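Local coordinates for protein putative aminopeptidase (Leishmania major, PDB 5NTH) that probably cleaves amino-terminal residues from peptides as a manganese-dependent leucyl aminopeptidase of the M17 family, at residues S30-T35 with L181-S186; L276-Y281 with N351-L356. One frame throughout, in Å; residues are numbered along the deposited sequence.

Contact 1 of 2, residues S30-T35 with L181-S186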
# COMPACT_ATOMS: atom_id res chain seq x y z
N SER A 30 0.70 11.29 44.74
CA SER A 30 -0.47 11.69 43.99
C SER A 30 -0.90 13.08 44.46
O SER A 30 -0.34 13.65 45.40
CB SER A 30 -1.62 10.67 44.13
OG SER A 30 -2.66 11.10 44.98
N ASN A 31 -1.90 13.62 43.78
CA ASN A 31 -2.47 14.88 44.20
C ASN A 31 -3.92 14.68 44.49
O ASN A 31 -4.75 15.54 44.21
CB ASN A 31 -2.27 15.96 43.12
CG ASN A 31 -3.06 15.69 41.83
OD1 ASN A 31 -3.58 14.56 41.57
ND2 ASN A 31 -3.16 16.74 41.01
N VAL A 32 -4.20 13.50 45.04
CA VAL A 32 -5.53 13.13 45.46
C VAL A 32 -5.55 12.96 46.97
O VAL A 32 -4.65 12.36 47.58
CB VAL A 32 -5.99 11.86 44.76
CG1 VAL A 32 -7.40 11.51 45.17
CG2 VAL A 32 -5.92 12.07 43.26
N THR A 33 -6.60 13.50 47.57
CA THR A 33 -6.86 13.34 48.98
C THR A 33 -8.27 12.85 49.15
O THR A 33 -9.12 12.96 48.25
CB THR A 33 -6.65 14.67 49.75
OG1 THR A 33 -7.57 15.68 49.30
CG2 THR A 33 -5.21 15.13 49.60
N PHE A 34 -8.54 12.32 50.33
CA PHE A 34 -9.89 11.93 50.65
C PHE A 34 -10.30 12.64 51.93
O PHE A 34 -9.47 12.87 52.82
CB PHE A 34 -9.98 10.41 50.80
CG PHE A 34 -9.54 9.66 49.56
CD1 PHE A 34 -8.20 9.49 49.27
CD2 PHE A 34 -10.49 9.12 48.69
CE1 PHE A 34 -7.80 8.80 48.15
CE2 PHE A 34 -10.10 8.45 47.54
CZ PHE A 34 -8.75 8.29 47.27
N THR A 35 -11.57 12.98 52.03
CA THR A 35 -12.10 13.65 53.22
C THR A 35 -13.36 12.92 53.63
O THR A 35 -14.21 12.61 52.80
CB THR A 35 -12.38 15.15 52.94
OG1 THR A 35 -11.14 15.86 52.80
CG2 THR A 35 -13.21 15.81 54.08
N LEU A 181 -7.09 17.26 43.83
CA LEU A 181 -8.44 16.67 43.90
C LEU A 181 -8.73 16.13 45.27
O LEU A 181 -7.92 15.43 45.82
CB LEU A 181 -8.62 15.54 42.90
CG LEU A 181 -8.50 15.92 41.43
CD1 LEU A 181 -7.04 15.90 41.03
CD2 LEU A 181 -9.28 14.94 40.57
N ASN A 182 -9.89 16.50 45.82
CA ASN A 182 -10.31 16.11 47.16
C ASN A 182 -11.57 15.21 47.04
O ASN A 182 -12.65 15.69 46.69
CB ASN A 182 -10.58 17.36 47.98
CG ASN A 182 -11.05 17.05 49.40
OD1 ASN A 182 -12.20 17.36 49.77
ND2 ASN A 182 -10.17 16.41 50.20
N VAL A 183 -11.40 13.92 47.30
CA VAL A 183 -12.50 12.98 47.08
C VAL A 183 -13.33 12.85 48.35
O VAL A 183 -12.81 12.62 49.45
CB VAL A 183 -12.05 11.57 46.63
CG1 VAL A 183 -13.24 10.75 46.16
CG2 VAL A 183 -11.06 11.65 45.47
N VAL A 184 -14.63 12.98 48.14
CA VAL A 184 -15.62 12.86 49.18
C VAL A 184 -16.60 11.80 48.73
O VAL A 184 -17.50 12.08 47.94
CB VAL A 184 -16.38 14.19 49.42
CG1 VAL A 184 -17.38 14.05 50.55
CG2 VAL A 184 -15.40 15.31 49.74
N MET A 185 -16.44 10.59 49.22
CA MET A 185 -17.40 9.56 48.86
C MET A 185 -18.60 9.55 49.82
O MET A 185 -18.45 9.82 51.03
CB MET A 185 -16.71 8.21 48.89
CG MET A 185 -15.68 8.05 47.80
SD MET A 185 -14.80 6.48 47.94
CE MET A 185 -13.68 6.91 49.30
N SER A 186 -19.77 9.20 49.30
CA SER A 186 -20.95 9.04 50.17
C SER A 186 -20.76 7.90 51.22
O SER A 186 -21.10 8.07 52.39
CB SER A 186 -22.26 8.92 49.35
OG SER A 186 -22.21 7.85 48.43
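The carbonyl oxygen of Leu181 is approached by three groups of the opposing strand. Thr33 N donates to Leu181 O at 2.9 Å, the CA-H of Val32 leans on the same oxygen, and Thr33 OG1 adds a weak bond. OG1 gets there because it sits between its own backbone N and carbonyl carbon (chi1 62°). This is parallel beta pairing at one margin of the six-stranded mixed sheet of the N-terminal domain, which belongs to the macro-domain clan. Strand 32-34 is an outermost strand within this chain, and strand 181-185 continues the sheet through backbone bonds to strand 137-142.

The pairing alternates as parallel strands do. Leu181 N donates to Asn31 O, and Val183 N donates to Thr33 O at 2.7 Å, nearly straight at 177°. Thr35 N donates to Val183 O. Just before the strand, Ser30 OG takes the N-H of Val32 at 2.9 Å, an ST turn that uses a backbone donor not engaged by strand 181-185.

Val32, Phe34, Leu181 and Val183 share one face of the sheet. Helices 148-156 and 203-221 pack against this face, so the apolar side chains are buried. Val32 CG1 meets Val183 CG2 at 3.7 Å. Phe34 and Val183 lie side by side and point the same way, with ring atom Phe34 CD2 3.6 Å from Val183 CB. Met185 bends at its sulfur, and its methyl CE comes obliquely to Phe34 CD2 at 3.9 Å.

Contact 2 of 2, residues L276-Y281 with N351-L356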
# COMPACT_ATOMS: atom_id res chain seq x y z
N LEU A 276 17.43 -7.02 33.08
CA LEU A 276 16.41 -7.65 33.88
C LEU A 276 16.55 -7.11 35.29
O LEU A 276 17.60 -7.22 35.91
CB LEU A 276 16.51 -9.17 33.84
CG LEU A 276 15.85 -9.78 32.60
CD1 LEU A 276 16.22 -11.24 32.52
CD2 LEU A 276 14.33 -9.68 32.65
N VAL A 277 15.49 -6.49 35.77
CA VAL A 277 15.50 -5.92 37.08
C VAL A 277 14.36 -6.57 37.83
O VAL A 277 13.22 -6.56 37.34
CB VAL A 277 15.27 -4.40 37.03
CG1 VAL A 277 15.40 -3.80 38.43
CG2 VAL A 277 16.23 -3.74 36.06
N THR A 278 14.68 -7.15 38.99
CA THR A 278 13.69 -7.80 39.82
C THR A 278 13.78 -7.29 41.24
O THR A 278 14.86 -7.27 41.84
CB THR A 278 13.85 -9.31 39.84
OG1 THR A 278 13.57 -9.84 38.54
CG2 THR A 278 12.88 -9.92 40.87
N LEU A 279 12.63 -6.88 41.77
CA LEU A 279 12.47 -6.48 43.16
C LEU A 279 11.63 -7.54 43.81
O LEU A 279 10.68 -8.04 43.19
CB LEU A 279 11.74 -5.14 43.27
CG LEU A 279 12.62 -3.91 43.06
CD1 LEU A 279 13.14 -3.83 41.64
CD2 LEU A 279 11.88 -2.63 43.43
N ARG A 280 11.96 -7.88 45.05
CA ARG A 280 11.19 -8.89 45.80
C ARG A 280 11.19 -8.65 47.31
O ARG A 280 12.22 -8.27 47.89
CB ARG A 280 11.72 -10.28 45.49
CG ARG A 280 13.21 -10.44 45.84
CD ARG A 280 13.63 -11.90 45.94
NE ARG A 280 12.67 -12.72 46.72
CZ ARG A 280 12.80 -13.16 47.98
NH1 ARG A 280 13.89 -12.88 48.70
NH2 ARG A 280 11.83 -13.89 48.51
N TYR A 281 10.04 -8.89 47.93
CA TYR A 281 9.83 -8.76 49.37
C TYR A 281 9.32 -10.08 49.91
O TYR A 281 8.38 -10.65 49.33
CB TYR A 281 8.77 -7.70 49.66
CG TYR A 281 8.66 -7.22 51.10
CD1 TYR A 281 9.75 -6.72 51.80
CD2 TYR A 281 7.42 -7.19 51.74
CE1 TYR A 281 9.62 -6.23 53.11
CE2 TYR A 281 7.26 -6.72 53.05
CZ TYR A 281 8.36 -6.24 53.75
OH TYR A 281 8.20 -5.76 55.05
N ASN A 351 5.79 -14.33 49.58
CA ASN A 351 6.77 -13.63 48.75
C ASN A 351 6.18 -12.97 47.54
O ASN A 351 5.43 -13.61 46.81
CB ASN A 351 7.78 -14.61 48.22
CG ASN A 351 8.63 -15.17 49.31
OD1 ASN A 351 9.49 -14.47 49.85
ND2 ASN A 351 8.38 -16.43 49.66
N ILE A 352 6.54 -11.71 47.32
CA ILE A 352 6.18 -11.04 46.07
C ILE A 352 7.41 -10.55 45.35
O ILE A 352 8.36 -10.06 45.95
CB ILE A 352 5.15 -9.92 46.27
CG1 ILE A 352 4.63 -9.43 44.91
CG2 ILE A 352 5.73 -8.78 47.10
CD1 ILE A 352 3.31 -8.69 44.99
N SER A 353 7.37 -10.70 44.03
CA SER A 353 8.52 -10.49 43.16
C SER A 353 8.01 -9.68 41.99
O SER A 353 6.89 -9.88 41.53
CB SER A 353 8.97 -11.87 42.71
OG SER A 353 9.78 -11.86 41.58
N VAL A 354 8.77 -8.71 41.53
CA VAL A 354 8.41 -8.05 40.26
C VAL A 354 9.63 -7.99 39.39
O VAL A 354 10.68 -7.56 39.85
CB VAL A 354 7.76 -6.65 40.43
CG1 VAL A 354 8.62 -5.68 41.24
CG2 VAL A 354 7.42 -6.06 39.05
N THR A 355 9.47 -8.44 38.14
CA THR A 355 10.57 -8.49 37.19
C THR A 355 10.30 -7.54 36.01
O THR A 355 9.32 -7.67 35.28
CB THR A 355 10.82 -9.93 36.71
OG1 THR A 355 11.26 -10.72 37.82
CG2 THR A 355 11.91 -9.97 35.64
N LEU A 356 11.19 -6.58 35.84
CA LEU A 356 11.09 -5.65 34.73
C LEU A 356 11.97 -6.08 33.60
O LEU A 356 13.19 -6.16 33.75
CB LEU A 356 11.49 -4.27 35.19
CG LEU A 356 10.70 -3.87 36.42
CD1 LEU A 356 11.22 -2.54 36.94
CD2 LEU A 356 9.22 -3.80 36.07
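The hydroxyls of Thr278 and Thr355 meet directly, with Thr278 OG1 2.6 Å from Thr355 OG1. This is a hydrogen bond in which either oxygen could be the donor. Both hydroxyls lie anti to their own carbonyl carbons (chi1 -67° and -65°), which brings them together above a non-hydrogen-bonded pair. The two antiparallel strands belong to the mixed sheet of the catalytic domain.

The backbone is satisfied in hydrogen-bonded pairs on alternate residues. Val277 pairs with Leu356, Leu279 with Val354, and Tyr281 with Ile352. Each pair exchanges two N-H...O bonds. Leu279 N reaches Val354 O at 2.8 Å, and Ile352 N reaches Tyr281 O at 2.9 Å. The intervening residues turn their peptide groups outward: Thr278 and Arg280 bond to strand 246-251, while Asn351 and Ser353 bond to strand 291-300. CA-H groups supplement the acceptors, as where Arg280 CA lies 3.1 Å from Ile352 O.

Arg280 and Asn351 run side by side. Arg280 NH2 is 2.8 Å from Asn351 OD1, at the guanidinium edge, but the angle is poor and the guanidinium and amide planes are 39° apart. It does not count as a hydrogen bond. The stronger polar partners lie elsewhere: Asn351 ND2 bonds Asn292, Ser353 OG bonds Gln406, and Tyr281 OH bonds Lys340. Arg280 NH1 makes long, weak ion pairs with Asp246 and Asp407.

On the face that carries Val277, Leu279, Val354 and Leu356, Leu279 CB packs on Val354 CG1 at 3.8 Å, and helix 323-341 lies against Val354. The hydrogen bonds that join the strands are thus between uncharged groups, backbone pairs plus one hydroxyl pair.

How the contacts relate
Contact 1 and contact 2 belong to different sheets in different parts of the chain. Contact 1 closes before contact 2 opens. Their centres are 31 Å apart, and their nearest atoms are about 18 Å apart, so they do not touch. Contact 1 is parallel and lies in the N-terminal domain, away from the manganese and actinonin sites. Contact 2 is antiparallel and lies in the catalytic domain. Its Leu356 side chain is about 9 Å from that of Lys298, which binds manganese and lines the actinonin pocket. Strand 291-300, which carries Lys298, is the next neighbour of strand 349-361. Contact 2 is thus close to the active site without forming it.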